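Ribonuclease J (Methanolobus psychrophilus R15, PDB 5HAB) probably hydrolyses RNA from the 5' end as an archaeal exoribonuclease of the metallo-beta-lactamase/beta-CASP family, captured here with bound RNA in an engineered mutant form. Local coordinates at residues B[107-112]-B[194-199]; B[170-173]-B[178-181]; B[38-43]-B[430-435]; B[53-58]-B[115-120]. The protein carries 1 engineered substitution. One frame throughout, in Å; residues are numbered along the deposited sequence.

Interaction 1: residues B[107-112]-B[194-199]. With nucleotides of chain D.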
loop_
_atom_site.group_PDB
_atom_site.type_symbol
_atom_site.label_atom_id
_atom_site.label_comp_id
_atom_site.label_asym_id
_atom_site.label_seq_id
_atom_site.Cartn_x
_atom_site.Cartn_y
_atom_site.Cartn_z
ATOM N N LEU B 107 25.313 -14.985 1.704
ATOM C CA LEU B 107 26.057 -13.920 1.019
ATOM C C LEU B 107 26.038 -12.565 1.719
ATOM O O LEU B 107 26.898 -11.727 1.465
ATOM C CB LEU B 107 25.549 -13.727 -0.412
ATOM C CG LEU B 107 25.942 -14.755 -1.475
ATOM C CD1 LEU B 107 25.526 -14.256 -2.845
ATOM C CD2 LEU B 107 27.433 -15.029 -1.441
ATOM N N ASP B 108 25.054 -12.326 2.576
ATOM C CA ASP B 108 25.011 -11.049 3.271
ATOM C C ASP B 108 25.954 -11.084 4.475
ATOM O O ASP B 108 26.067 -10.104 5.209
ATOM C CB ASP B 108 23.581 -10.698 3.697
ATOM C CG ASP B 108 23.086 -11.549 4.842
ATOM O OD1 ASP B 108 23.260 -12.785 4.799
ATOM O OD2 ASP B 108 22.528 -10.971 5.794
ATOM N N HIS B 109 26.647 -12.208 4.657
ATOM C CA HIS B 109 27.694 -12.300 5.671
ATOM C C HIS B 109 29.072 -12.697 5.126
ATOM O O HIS B 109 30.089 -12.328 5.705
ATOM C CB HIS B 109 27.288 -13.285 6.766
ATOM C CG HIS B 109 26.385 -12.691 7.797
ATOM N ND1 HIS B 109 26.131 -13.300 9.007
ATOM C CD2 HIS B 109 25.670 -11.542 7.795
ATOM C CE1 HIS B 109 25.298 -12.549 9.707
ATOM N NE2 HIS B 109 25.003 -11.477 8.993
ATOM N N ILE B 110 29.126 -13.435 4.020
ATOM C CA ILE B 110 30.425 -13.838 3.483
ATOM C C ILE B 110 30.608 -13.448 2.025
ATOM O O ILE B 110 31.643 -13.742 1.436
ATOM C CB ILE B 110 30.666 -15.355 3.644
ATOM C CG1 ILE B 110 29.755 -16.155 2.709
ATOM C CG2 ILE B 110 30.510 -15.776 5.096
ATOM C CD1 ILE B 110 30.171 -17.604 2.555
ATOM N N GLY B 111 29.619 -12.776 1.446
ATOM C CA GLY B 111 29.674 -12.419 0.038
ATOM C C GLY B 111 30.838 -11.533 -0.381
ATOM O O GLY B 111 31.247 -11.554 -1.541
ATOM N N ALA B 112 31.378 -10.759 0.558
ATOM C CA ALA B 112 32.495 -9.865 0.260
ATOM C C ALA B 112 33.822 -10.385 0.820
ATOM O O ALA B 112 34.849 -9.722 0.681
ATOM C CB ALA B 112 32.218 -8.466 0.792
ATOM N N ALA B 194 24.422 -10.246 17.605
ATOM C CA ALA B 194 23.301 -11.131 17.320
ATOM C C ALA B 194 22.544 -10.628 16.098
ATOM O O ALA B 194 21.508 -9.974 16.215
ATOM C CB ALA B 194 22.376 -11.217 18.517
ATOM N N CYS B 195 23.068 -10.956 14.923
ATOM C CA CYS B 195 22.511 -10.470 13.670
ATOM C C CYS B 195 22.211 -11.640 12.734
ATOM O O CYS B 195 22.919 -12.647 12.746
ATOM C CB CYS B 195 23.478 -9.486 13.016
ATOM S SG CYS B 195 23.875 -8.043 14.038
ATOM N N ASP B 196 21.167 -11.489 11.924
ATOM C CA ASP B 196 20.632 -12.579 11.100
ATOM C C ASP B 196 20.268 -13.771 11.969
ATOM O O ASP B 196 20.833 -14.856 11.834
ATOM C CB ASP B 196 21.623 -12.998 10.019
ATOM C CG ASP B 196 21.497 -12.168 8.765
ATOM O OD1 ASP B 196 20.788 -11.143 8.793
ATOM O OD2 ASP B 196 22.099 -12.548 7.744
ATOM N N PHE B 197 19.305 -13.566 12.856
ATOM C CA PHE B 197 18.895 -14.621 13.759
ATOM C C PHE B 197 17.402 -14.629 14.006
ATOM O O PHE B 197 16.681 -13.687 13.683
ATOM C CB PHE B 197 19.598 -14.482 15.099
ATOM C CG PHE B 197 18.910 -13.535 16.035
ATOM C CD1 PHE B 197 19.112 -12.170 15.923
ATOM C CD2 PHE B 197 18.053 -14.005 17.023
ATOM C CE1 PHE B 197 18.478 -11.294 16.779
ATOM C CE2 PHE B 197 17.417 -13.131 17.877
ATOM C CZ PHE B 197 17.629 -11.776 17.754
ATOM N N LYS B 198 16.980 -15.682 14.683
ATOM C CA LYS B 198 15.588 -15.938 14.943
ATOM C C LYS B 198 15.503 -16.921 16.099
ATOM O O LYS B 198 16.228 -17.914 16.131
ATOM C CB LYS B 198 14.931 -16.481 13.672
ATOM C CG LYS B 198 13.858 -17.509 13.870
ATOM C CD LYS B 198 13.466 -18.088 12.526
ATOM C CE LYS B 198 12.208 -18.919 12.636
ATOM N NZ LYS B 198 11.661 -19.227 11.296
ATOM N N PHE B 199 14.658 -16.623 17.075
ATOM C CA PHE B 199 14.343 -17.608 18.091
ATOM C C PHE B 199 13.429 -18.652 17.451
ATOM O O PHE B 199 12.410 -18.309 16.850
ATOM C CB PHE B 199 13.665 -16.959 19.300
ATOM C CG PHE B 199 14.573 -16.078 20.109
ATOM C CD1 PHE B 199 15.946 -16.226 20.039
ATOM C CD2 PHE B 199 14.052 -15.102 20.942
ATOM C CE1 PHE B 199 16.785 -15.418 20.785
ATOM C CE2 PHE B 199 14.886 -14.289 21.691
ATOM C CZ PHE B 199 16.253 -14.448 21.613
ATOM P P A D 3 22.007 -16.419 -0.250
ATOM O OP1 A D 3 22.356 -17.861 -0.328
ATOM O OP2 A D 3 22.330 -15.657 0.981
ATOM O "O5'" A D 3 22.695 -15.663 -1.475
ATOM C "C5'" A D 3 22.760 -16.259 -2.765
ATOM C "C4'" A D 3 21.599 -15.841 -3.633
ATOM O "O4'" A D 3 21.791 -14.492 -4.131
ATOM C "C3'" A D 3 21.371 -16.666 -4.888
ATOM O "O3'" A D 3 20.693 -17.880 -4.622
ATOM C "C2'" A D 3 20.580 -15.714 -5.778
ATOM O "O2'" A D 3 19.208 -15.706 -5.409
ATOM C "C1'" A D 3 21.189 -14.359 -5.403
ATOM N N9 A D 3 22.188 -13.888 -6.383
ATOM C C8 A D 3 23.556 -14.019 -6.372
ATOM N N7 A D 3 24.147 -13.470 -7.409
ATOM C C5 A D 3 23.099 -12.940 -8.152
ATOM C C6 A D 3 23.050 -12.227 -9.369
ATOM N N6 A D 3 24.128 -11.905 -10.089
ATOM N N1 A D 3 21.835 -11.847 -9.828
ATOM C C2 A D 3 20.749 -12.164 -9.113
ATOM N N3 A D 3 20.667 -12.825 -7.962
ATOM C C4 A D 3 21.889 -13.190 -7.530
ATOM P P A D 2 19.030 -12.540 3.636
ATOM O OP1 A D 2 18.900 -12.659 5.112
ATOM O OP2 A D 2 20.303 -12.064 3.039
ATOM O "O5'" A D 2 18.669 -13.964 3.014
ATOM C "C5'" A D 2 19.551 -14.606 2.103
ATOM C "C4'" A D 2 18.877 -14.926 0.792
ATOM O "O4'" A D 2 17.925 -13.883 0.457
ATOM C "C3'" A D 2 19.798 -15.005 -0.418
ATOM O "O3'" A D 2 20.434 -16.266 -0.540
ATOM C "C2'" A D 2 18.871 -14.671 -1.581
ATOM O "O2'" A D 2 18.135 -15.814 -1.989
ATOM C "C1'" A D 2 17.909 -13.670 -0.938
ATOM N N9 A D 2 18.275 -12.265 -1.202
ATOM C C8 A D 2 18.607 -11.307 -0.274
ATOM N N7 A D 2 18.862 -10.130 -0.790
ATOM C C5 A D 2 18.673 -10.319 -2.151
ATOM C C6 A D 2 18.791 -9.445 -3.247
ATOM N N6 A D 2 19.140 -8.160 -3.133
ATOM N N1 A D 2 18.533 -9.949 -4.475
ATOM C C2 A D 2 18.184 -11.240 -4.583
ATOM N N3 A D 2 18.039 -12.157 -3.629
ATOM C C4 A D 2 18.297 -11.626 -2.420
#
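D108 and D196 are brought together by contrasting torsions: CG of D108 sits between its backbone N and carbonyl carbon (chi1 72°), while CG of D196 lies anti to its carbonyl carbon (chi1 -87°). Both probably line the active site of the metallo-beta-lactamase fold, as the motifs suggest. D108 and H109 close the H-x-H-x-D-H signature, in which an engineered alanine replaces the second histidine, and D196 is probably the family's motif 4 aspartate. The two carboxylates approach from opposite directions and are nearly coplanar, with D108 OD2 2.5 Å from D196 OD2. D196 OD2 also lies over one face of the H109 ring, 3.3 Å from NE2. It is offset toward the rim, with ring and carboxylate planes nearly parallel, so NE2 does not point a hydrogen at it. The polar ends find their stronger partners elsewhere: D196 OD2 is bonded to H104 NE2, and H109 NE2 to H432 NE2. C195 O lies in the plane of the H109 ring at its edge, 3.9 Å from CE1. The RNA passes along the same helix start. D108 CG is 3.4 Å from OP2 of nucleotide A2 of chain D, and CD1 of L107 packs on C5' of A3. L107 N gives the next phosphate a hydrogen bond, 3.1 Å to OP2 of A3 with an angle of 154° at the hydrogen.

Interaction 2: residues B[170-173]-B[178-181]; sequences INTQ and DTVF
This antiparallel beta hairpin, strands 166-172 and 179-186 of the second sheet of the metallo-beta-lactamase fold, holds in its connecting turn H174, probably the motif 3 histidine of the family. I170 and F181 form a hydrogen-bonded pair. I170 N gives a nearly straight bond to F181 O (2.9 Å, 168°), and F181 N returns a more bent one to I170 O (2.8 Å, 135°). V180 CA also presents its hydrogen to I170 O, so this carbonyl receives both a N-H and a C-H. The next pair, N171 with V180, is non-hydrogen-bonded, and its side chains diverge. Nearer the turn, T172 N bonds to T179 O at 2.9 Å. I170, T172, T179 and F181 all point to one face of the sheet. There the F181 ring reaches back along the neighbouring strand and crosses T172 at about a right angle, with CE1 3.5 Å from T172 OG1 and 3.6 Å from T172 CB. T172 puts its methyl between backbone N and carbonyl carbon (chi1 -169° for OG1), which carries CG2 to within 3.6 Å of T179 CG2. T179 OG1 turns instead to I176 O in the turn. Helix 211-220 covers this face through L214 on F181 and L217 on I170, and F197 meets the F181 ring edge-to-face. T172 OG1 is buried against the aromatic ring without a polar partner in the model, so T172 contributes through its backbone N-H and its carbon contacts, at the probable cost of an unsatisfied hydroxyl.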
loop_
_atom_site.group_PDB
_atom_site.type_symbol
_atom_site.label_atom_id
_atom_site.label_comp_id
_atom_site.label_asym_id
_atom_site.label_seq_id
_atom_site.Cartn_x
_atom_site.Cartn_y
_atom_site.Cartn_z
ATOM N N ILE B 170 27.634 -18.878 20.316
ATOM C CA ILE B 170 26.399 -19.381 20.920
ATOM C C ILE B 170 25.452 -19.768 19.799
ATOM O O ILE B 170 25.243 -18.987 18.884
ATOM C CB ILE B 170 25.758 -18.338 21.844
ATOM C CG1 ILE B 170 26.760 -17.880 22.900
ATOM C CG2 ILE B 170 24.499 -18.892 22.495
ATOM C CD1 ILE B 170 26.449 -16.531 23.458
ATOM N N ASN B 171 24.874 -20.962 19.851
ATOM C CA ASN B 171 24.033 -21.402 18.739
ATOM C C ASN B 171 22.752 -20.576 18.675
ATOM O O ASN B 171 22.203 -20.169 19.702
ATOM C CB ASN B 171 23.702 -22.898 18.852
ATOM C CG ASN B 171 22.232 -23.157 19.101
ATOM O OD1 ASN B 171 21.793 -23.250 20.247
ATOM N ND2 ASN B 171 21.460 -23.285 18.027
ATOM N N THR B 172 22.299 -20.301 17.461
ATOM C CA THR B 172 21.001 -19.674 17.276
ATOM C C THR B 172 20.367 -20.255 16.019
ATOM O O THR B 172 20.932 -21.160 15.398
ATOM C CB THR B 172 21.114 -18.139 17.173
ATOM O OG1 THR B 172 19.809 -17.555 17.262
ATOM C CG2 THR B 172 21.770 -17.729 15.851
ATOM N N GLN B 173 19.198 -19.747 15.640
ATOM C CA GLN B 173 18.528 -20.240 14.444
ATOM C C GLN B 173 18.452 -19.158 13.378
ATOM O O GLN B 173 18.498 -17.969 13.688
ATOM C CB GLN B 173 17.124 -20.746 14.782
ATOM C CG GLN B 173 17.091 -22.132 15.407
ATOM C CD GLN B 173 17.394 -23.230 14.408
ATOM O OE1 GLN B 173 16.852 -23.249 13.299
ATOM N NE2 GLN B 173 18.253 -24.164 14.800
ATOM N N ASP B 178 23.690 -23.738 11.115
ATOM C CA ASP B 178 24.924 -23.419 11.833
ATOM C C ASP B 178 25.170 -21.909 11.931
ATOM O O ASP B 178 26.215 -21.406 11.512
ATOM C CB ASP B 178 26.122 -24.110 11.172
ATOM C CG ASP B 178 27.039 -24.788 12.182
ATOM O OD1 ASP B 178 26.786 -24.671 13.400
ATOM O OD2 ASP B 178 28.012 -25.447 11.756
ATOM N N THR B 179 24.197 -21.194 12.489
ATOM C CA THR B 179 24.321 -19.757 12.727
ATOM C C THR B 179 24.575 -19.489 14.213
ATOM O O THR B 179 24.009 -20.167 15.082
ATOM C CB THR B 179 23.060 -18.994 12.259
ATOM O OG1 THR B 179 22.870 -19.202 10.852
ATOM C CG2 THR B 179 23.203 -17.504 12.514
ATOM N N VAL B 180 25.437 -18.516 14.509
ATOM C CA VAL B 180 25.797 -18.231 15.898
ATOM C C VAL B 180 25.687 -16.745 16.274
ATOM O O VAL B 180 25.904 -15.858 15.445
ATOM C CB VAL B 180 27.227 -18.739 16.196
ATOM C CG1 VAL B 180 27.299 -20.253 16.051
ATOM C CG2 VAL B 180 28.250 -18.065 15.279
ATOM N N PHE B 181 25.326 -16.487 17.530
ATOM C CA PHE B 181 25.657 -15.230 18.186
ATOM C C PHE B 181 27.142 -15.289 18.496
ATOM O O PHE B 181 27.668 -16.365 18.810
ATOM C CB PHE B 181 24.887 -15.021 19.499
ATOM C CG PHE B 181 23.396 -14.843 19.342
ATOM C CD1 PHE B 181 22.804 -14.763 18.098
ATOM C CD2 PHE B 181 22.592 -14.732 20.468
ATOM C CE1 PHE B 181 21.440 -14.597 17.979
ATOM C CE2 PHE B 181 21.230 -14.562 20.355
ATOM C CZ PHE B 181 20.652 -14.495 19.109
#

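Interaction 3: residues B[38-43]-B[430-435]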
loop_
_atom_site.group_PDB
_atom_site.type_symbol
_atom_site.label_atom_id
_atom_site.label_comp_id
_atom_site.label_asym_id
_atom_site.label_seq_id
_atom_site.Cartn_x
_atom_site.Cartn_y
_atom_site.Cartn_z
ATOM N N GLY B 38 22.181 -6.026 3.152
ATOM C CA GLY B 38 23.146 -6.758 2.349
ATOM C C GLY B 38 24.617 -6.732 2.749
ATOM O O GLY B 38 25.159 -7.741 3.187
ATOM N N ARG B 39 25.283 -5.595 2.554
ATOM C CA ARG B 39 26.740 -5.530 2.719
ATOM C C ARG B 39 27.165 -5.362 4.186
ATOM O O ARG B 39 27.803 -4.380 4.556
ATOM C CB ARG B 39 27.326 -4.400 1.854
ATOM C CG ARG B 39 26.734 -3.013 2.080
ATOM C CD ARG B 39 27.632 -1.932 1.489
ATOM N NE ARG B 39 27.074 -0.596 1.675
ATOM C CZ ARG B 39 27.611 0.515 1.179
ATOM N NH1 ARG B 39 28.725 0.454 0.457
ATOM N NH2 ARG B 39 27.034 1.688 1.403
ATOM N N ASN B 40 26.816 -6.331 5.018
ATOM C CA ASN B 40 27.095 -6.235 6.446
ATOM C C ASN B 40 28.569 -6.369 6.813
ATOM O O ASN B 40 29.248 -7.306 6.397
ATOM C CB ASN B 40 26.283 -7.288 7.189
ATOM C CG ASN B 40 24.797 -7.096 6.997
ATOM O OD1 ASN B 40 24.214 -6.147 7.517
ATOM N ND2 ASN B 40 24.185 -7.970 6.213
ATOM N N MET B 41 29.047 -5.426 7.614
ATOM C CA MET B 41 30.362 -5.539 8.221
ATOM C C MET B 41 30.436 -4.665 9.467
ATOM O O MET B 41 30.145 -3.459 9.426
ATOM C CB MET B 41 31.465 -5.144 7.240
ATOM C CG MET B 41 32.864 -5.276 7.830
ATOM S SD MET B 41 34.218 -4.817 6.724
ATOM C CE MET B 41 34.051 -5.973 5.394
ATOM N N THR B 42 30.830 -5.285 10.572
ATOM C CA THR B 42 30.986 -4.577 11.838
ATOM C C THR B 42 32.413 -4.793 12.342
ATOM O O THR B 42 33.035 -5.791 12.012
ATOM C CB THR B 42 29.949 -5.058 12.887
ATOM O OG1 THR B 42 28.626 -4.809 12.393
ATOM C CG2 THR B 42 30.128 -4.352 14.233
ATOM N N ALA B 43 32.953 -3.844 13.096
ATOM C CA ALA B 43 34.268 -4.038 13.691
ATOM C C ALA B 43 34.212 -3.744 15.182
ATOM O O ALA B 43 33.755 -2.685 15.593
ATOM C CB ALA B 43 35.315 -3.158 13.001
ATOM N N PRO B 430 21.482 -0.984 17.018
ATOM C CA PRO B 430 20.817 -1.720 15.940
ATOM C C PRO B 430 21.649 -1.753 14.667
ATOM O O PRO B 430 22.348 -0.793 14.357
ATOM C CB PRO B 430 19.510 -0.939 15.732
ATOM C CG PRO B 430 19.817 0.445 16.201
ATOM C CD PRO B 430 20.782 0.271 17.351
ATOM N N ALA B 431 21.557 -2.860 13.941
ATOM C CA ALA B 431 22.351 -3.081 12.739
ATOM C C ALA B 431 21.525 -3.847 11.705
ATOM O O ALA B 431 20.355 -4.143 11.947
ATOM C CB ALA B 431 23.616 -3.845 13.082
ATOM N N HIS B 432 22.140 -4.182 10.573
ATOM C CA HIS B 432 21.485 -4.980 9.528
ATOM C C HIS B 432 20.176 -4.365 9.051
ATOM O O HIS B 432 19.138 -5.027 9.057
ATOM C CB HIS B 432 21.204 -6.409 10.016
ATOM C CG HIS B 432 22.391 -7.320 9.972
ATOM N ND1 HIS B 432 23.648 -6.932 10.383
ATOM C CD2 HIS B 432 22.508 -8.607 9.566
ATOM C CE1 HIS B 432 24.490 -7.940 10.230
ATOM N NE2 HIS B 432 23.822 -8.970 9.740
ATOM N N GLY B 433 20.217 -3.110 8.626
ATOM C CA GLY B 433 19.027 -2.494 8.079
ATOM C C GLY B 433 19.171 -1.028 7.746
ATOM O O GLY B 433 20.244 -0.440 7.898
ATOM N N THR B 434 18.076 -0.445 7.275
ATOM C CA THR B 434 18.014 0.976 6.975
ATOM C C THR B 434 17.848 1.763 8.261
ATOM O O THR B 434 17.637 1.182 9.327
ATOM C CB THR B 434 16.853 1.292 6.037
ATOM O OG1 THR B 434 15.635 0.843 6.644
ATOM C CG2 THR B 434 17.045 0.572 4.691
ATOM N N ILE B 435 17.943 3.084 8.171
ATOM C CA ILE B 435 17.681 3.918 9.333
ATOM C C ILE B 435 16.207 3.801 9.753
ATOM O O ILE B 435 15.888 3.928 10.933
ATOM C CB ILE B 435 18.111 5.385 9.079
ATOM C CG1 ILE B 435 17.989 6.211 10.373
ATOM C CG2 ILE B 435 17.335 6.001 7.909
ATOM C CD1 ILE B 435 18.539 7.623 10.256
HETATM O O HOH W 1 25.300 -4.797 9.791
#
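N40 lays its side-chain amide over one face of the H432 imidazole, the two planes only 17° apart and stacked. Its OD1 stands above the rim of the ring, 3.0 Å from ND1, but the angle is wrong for a hydrogen bond, so the overlap is one of flat groups. N40 CG lies farther in, 3.4 Å from H432 CE1, and ND2 stands over the opposite rim, 3.7 Å from NE2. The H432 ring gets under the amide although its CB does not face segment 38-43: chi1 of -80° places CG beside the backbone N, and the ring then swings across. A water bridges the same two groups from the side, donating to N40 OD1 at 2.9 Å and accepting a weak bond from H432 ND1 at 2.8 Å. Each partner is held at its other end by the segment containing D108 and H109: N40 ND2 bonds to D108 O, and H432 NE2 has H109 as its partner. These bonds probably limit rotation of both the amide and the ring. Before N40 the chain makes an inverse gamma turn centred on R39, closed by a weak 2.8 Å bond from N40 N to G38 O. After H432, T434 takes the N-cap position of helix 435-447. The contact joins the loop before strand 41-46 to the loop after strand 427-431, strands of the two different sheets of the metallo-beta-lactamase sandwich, and the P-A-H-G sequence around H432 matches the motif C histidine of beta-CASP nucleases, beside the presumed metal site.

Interaction 4: residues B[53-58]-B[115-120]. With SO4 (sulfate ion), chain G.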
loop_
_atom_site.group_PDB
_atom_site.type_symbol
_atom_site.label_atom_id
_atom_site.label_comp_id
_atom_site.label_asym_id
_atom_site.label_seq_id
_atom_site.Cartn_x
_atom_site.Cartn_y
_atom_site.Cartn_z
ATOM N N ILE B 53 33.507 -8.572 12.261
ATOM C CA ILE B 53 32.382 -9.499 12.230
ATOM C C ILE B 53 31.611 -9.329 10.922
ATOM O O ILE B 53 31.032 -8.261 10.648
ATOM C CB ILE B 53 31.457 -9.316 13.440
ATOM C CG1 ILE B 53 32.264 -9.308 14.741
ATOM C CG2 ILE B 53 30.429 -10.430 13.482
ATOM C CD1 ILE B 53 31.396 -9.308 15.995
ATOM N N ASP B 54 31.677 -10.387 10.114
ATOM C CA ASP B 54 30.955 -10.540 8.852
ATOM C C ASP B 54 31.429 -9.568 7.777
ATOM O O ASP B 54 31.874 -8.462 8.068
ATOM C CB ASP B 54 29.445 -10.397 9.083
ATOM C CG ASP B 54 28.873 -11.544 9.910
ATOM O OD1 ASP B 54 29.284 -12.705 9.688
ATOM O OD2 ASP B 54 28.020 -11.289 10.785
ATOM N N MET B 55 31.330 -10.004 6.527
ATOM C CA MET B 55 31.724 -9.211 5.376
ATOM C C MET B 55 30.768 -9.559 4.233
ATOM O O MET B 55 31.064 -10.421 3.400
ATOM C CB MET B 55 33.180 -9.495 4.971
ATOM C CG MET B 55 34.218 -9.211 6.061
ATOM S SD MET B 55 35.934 -9.356 5.515
ATOM C CE MET B 55 35.701 -9.260 3.761
ATOM N N GLY B 56 29.624 -8.884 4.192
ATOM C CA GLY B 56 28.569 -9.244 3.259
ATOM C C GLY B 56 28.536 -8.467 1.961
ATOM O O GLY B 56 29.276 -7.501 1.783
ATOM N N ILE B 57 27.690 -8.908 1.037
ATOM C CA ILE B 57 27.497 -8.198 -0.221
ATOM C C ILE B 57 26.030 -7.767 -0.351
ATOM O O ILE B 57 25.140 -8.413 0.205
ATOM C CB ILE B 57 27.954 -9.069 -1.419
ATOM C CG1 ILE B 57 27.987 -8.250 -2.710
ATOM C CG2 ILE B 57 27.073 -10.298 -1.567
ATOM C CD1 ILE B 57 28.562 -8.990 -3.889
ATOM N N ARG B 58 25.789 -6.665 -1.060
ATOM C CA ARG B 58 24.432 -6.214 -1.371
ATOM C C ARG B 58 24.149 -6.423 -2.862
ATOM O O ARG B 58 24.724 -5.745 -3.711
ATOM C CB ARG B 58 24.246 -4.741 -0.993
ATOM C CG ARG B 58 22.872 -4.190 -1.325
ATOM C CD ARG B 58 22.775 -2.686 -1.079
ATOM N NE ARG B 58 21.446 -2.182 -1.423
ATOM C CZ ARG B 58 21.071 -0.909 -1.333
ATOM N NH1 ARG B 58 21.920 0.014 -0.899
ATOM N NH2 ARG B 58 19.837 -0.562 -1.672
ATOM N N LYS B 115 36.801 -10.458 -1.432
ATOM C CA LYS B 115 37.191 -9.169 -1.978
ATOM C C LYS B 115 37.941 -8.293 -0.971
ATOM O O LYS B 115 38.745 -7.447 -1.359
ATOM C CB LYS B 115 35.954 -8.431 -2.497
ATOM C CG LYS B 115 35.599 -8.778 -3.937
ATOM C CD LYS B 115 36.848 -8.908 -4.795
ATOM C CE LYS B 115 36.542 -9.551 -6.135
ATOM N NZ LYS B 115 35.739 -8.657 -7.007
ATOM N N LEU B 116 37.688 -8.500 0.318
ATOM C CA LEU B 116 38.269 -7.635 1.340
ATOM C C LEU B 116 39.092 -8.396 2.387
ATOM O O LEU B 116 39.965 -7.809 3.027
ATOM C CB LEU B 116 37.171 -6.831 2.045
ATOM C CG LEU B 116 36.251 -5.935 1.218
ATOM C CD1 LEU B 116 35.116 -5.416 2.084
ATOM C CD2 LEU B 116 37.020 -4.785 0.603
ATOM N N ALA B 117 38.803 -9.681 2.587
ATOM C CA ALA B 117 39.443 -10.414 3.679
ATOM C C ALA B 117 40.959 -10.564 3.490
ATOM O O ALA B 117 41.712 -10.583 4.467
ATOM C CB ALA B 117 38.809 -11.778 3.843
ATOM N N HIS B 118 41.406 -10.642 2.240
ATOM C CA HIS B 118 42.810 -10.934 1.950
ATOM C C HIS B 118 43.741 -9.772 2.287
ATOM O O HIS B 118 44.960 -9.921 2.242
ATOM C CB HIS B 118 42.988 -11.330 0.479
ATOM C CG HIS B 118 42.646 -10.243 -0.491
ATOM N ND1 HIS B 118 43.467 -9.160 -0.716
ATOM C CD2 HIS B 118 41.579 -10.082 -1.309
ATOM C CE1 HIS B 118 42.914 -8.371 -1.620
ATOM N NE2 HIS B 118 41.769 -8.908 -1.997
ATOM N N ARG B 119 43.170 -8.612 2.596
ATOM C CA ARG B 119 43.967 -7.443 2.957
ATOM C C ARG B 119 44.283 -7.379 4.446
ATOM O O ARG B 119 45.080 -6.549 4.881
ATOM C CB ARG B 119 43.259 -6.161 2.525
ATOM C CG ARG B 119 43.363 -5.909 1.040
ATOM C CD ARG B 119 42.854 -4.536 0.663
ATOM N NE ARG B 119 42.758 -4.423 -0.786
ATOM C CZ ARG B 119 41.640 -4.629 -1.470
ATOM N NH1 ARG B 119 40.530 -4.973 -0.829
ATOM N NH2 ARG B 119 41.634 -4.508 -2.791
ATOM N N TYR B 120 43.656 -8.249 5.230
ATOM C CA TYR B 120 43.887 -8.265 6.669
ATOM C C TYR B 120 44.747 -9.459 7.059
ATOM O O TYR B 120 44.564 -10.563 6.545
ATOM C CB TYR B 120 42.559 -8.283 7.434
ATOM C CG TYR B 120 41.705 -7.066 7.173
ATOM C CD1 TYR B 120 41.873 -5.902 7.914
ATOM C CD2 TYR B 120 40.748 -7.072 6.167
ATOM C CE1 TYR B 120 41.099 -4.782 7.670
ATOM C CE2 TYR B 120 39.973 -5.958 5.913
ATOM C CZ TYR B 120 40.150 -4.818 6.665
ATOM O OH TYR B 120 39.372 -3.714 6.406
HETATM S S SO4 G . 18.838 2.797 -1.844
HETATM O O1 SO4 G . 19.403 2.525 -3.163
HETATM O O2 SO4 G . 19.806 2.413 -0.817
HETATM O O3 SO4 G . 17.598 2.030 -1.689
HETATM O O4 SO4 G . 18.563 4.227 -1.729
#
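M55 reaches from its backbone toward L116 and A117. CB sets the direction toward L116, and CG, lying anti to the carbonyl carbon, brushes M41 CE at 3.3 Å. SD comes alongside A117, 4.1 Å from its CA. There the chain bends sharply, with chi3 near eclipsed at 18°, and CE turns in against the helix, 3.3 Å from L116 CB and 3.3 Å from A117 N. The carbon-carbon approach is tighter than ordinary van der Waals contact; both it and the eclipsed torsion are doubtful, and may reflect strain or merely the placement of the methyl. A117 CB closes in on the methyl at 4.0 Å. This packing joins the loop after strand 49-53 of the first metallo-beta-lactamase sheet to the helix that follows the histidine motif. D54, probably the motif 1 aspartate, precedes M55 and bonds to T103 OG1. At the far end of the loop R58, extended from CG to NE, meets a sulfate at the edge of its guanidinium: NH2 and NH1 share O2, at 3.1 and 3.2 Å. R61 also binds this ion, which probably comes from the crystallisation liquor, and R58 NE pairs with D60.

Interactions 1, 3 and 4 converge on the presumed catalytic cleft. The histidine pair joining interactions 1 and 3, H109 NE2 to H432 NE2, spans 2.9 Å. Backbone bonds tie interaction 4 to both neighbours: H109 O to M55 N at 2.8 Å, and N40 O to G56 N at 2.7 Å. Interaction 2 adjoins segment 194-199, its centre about 10 Å from that of interaction 1, and joins it through F197 CG against F181 CE1 at 3.4 Å. The RNA touches interaction 1 directly, whereas the nearest atoms of interactions 4, 3 and 2 are about 5, 6 and 10 Å from it.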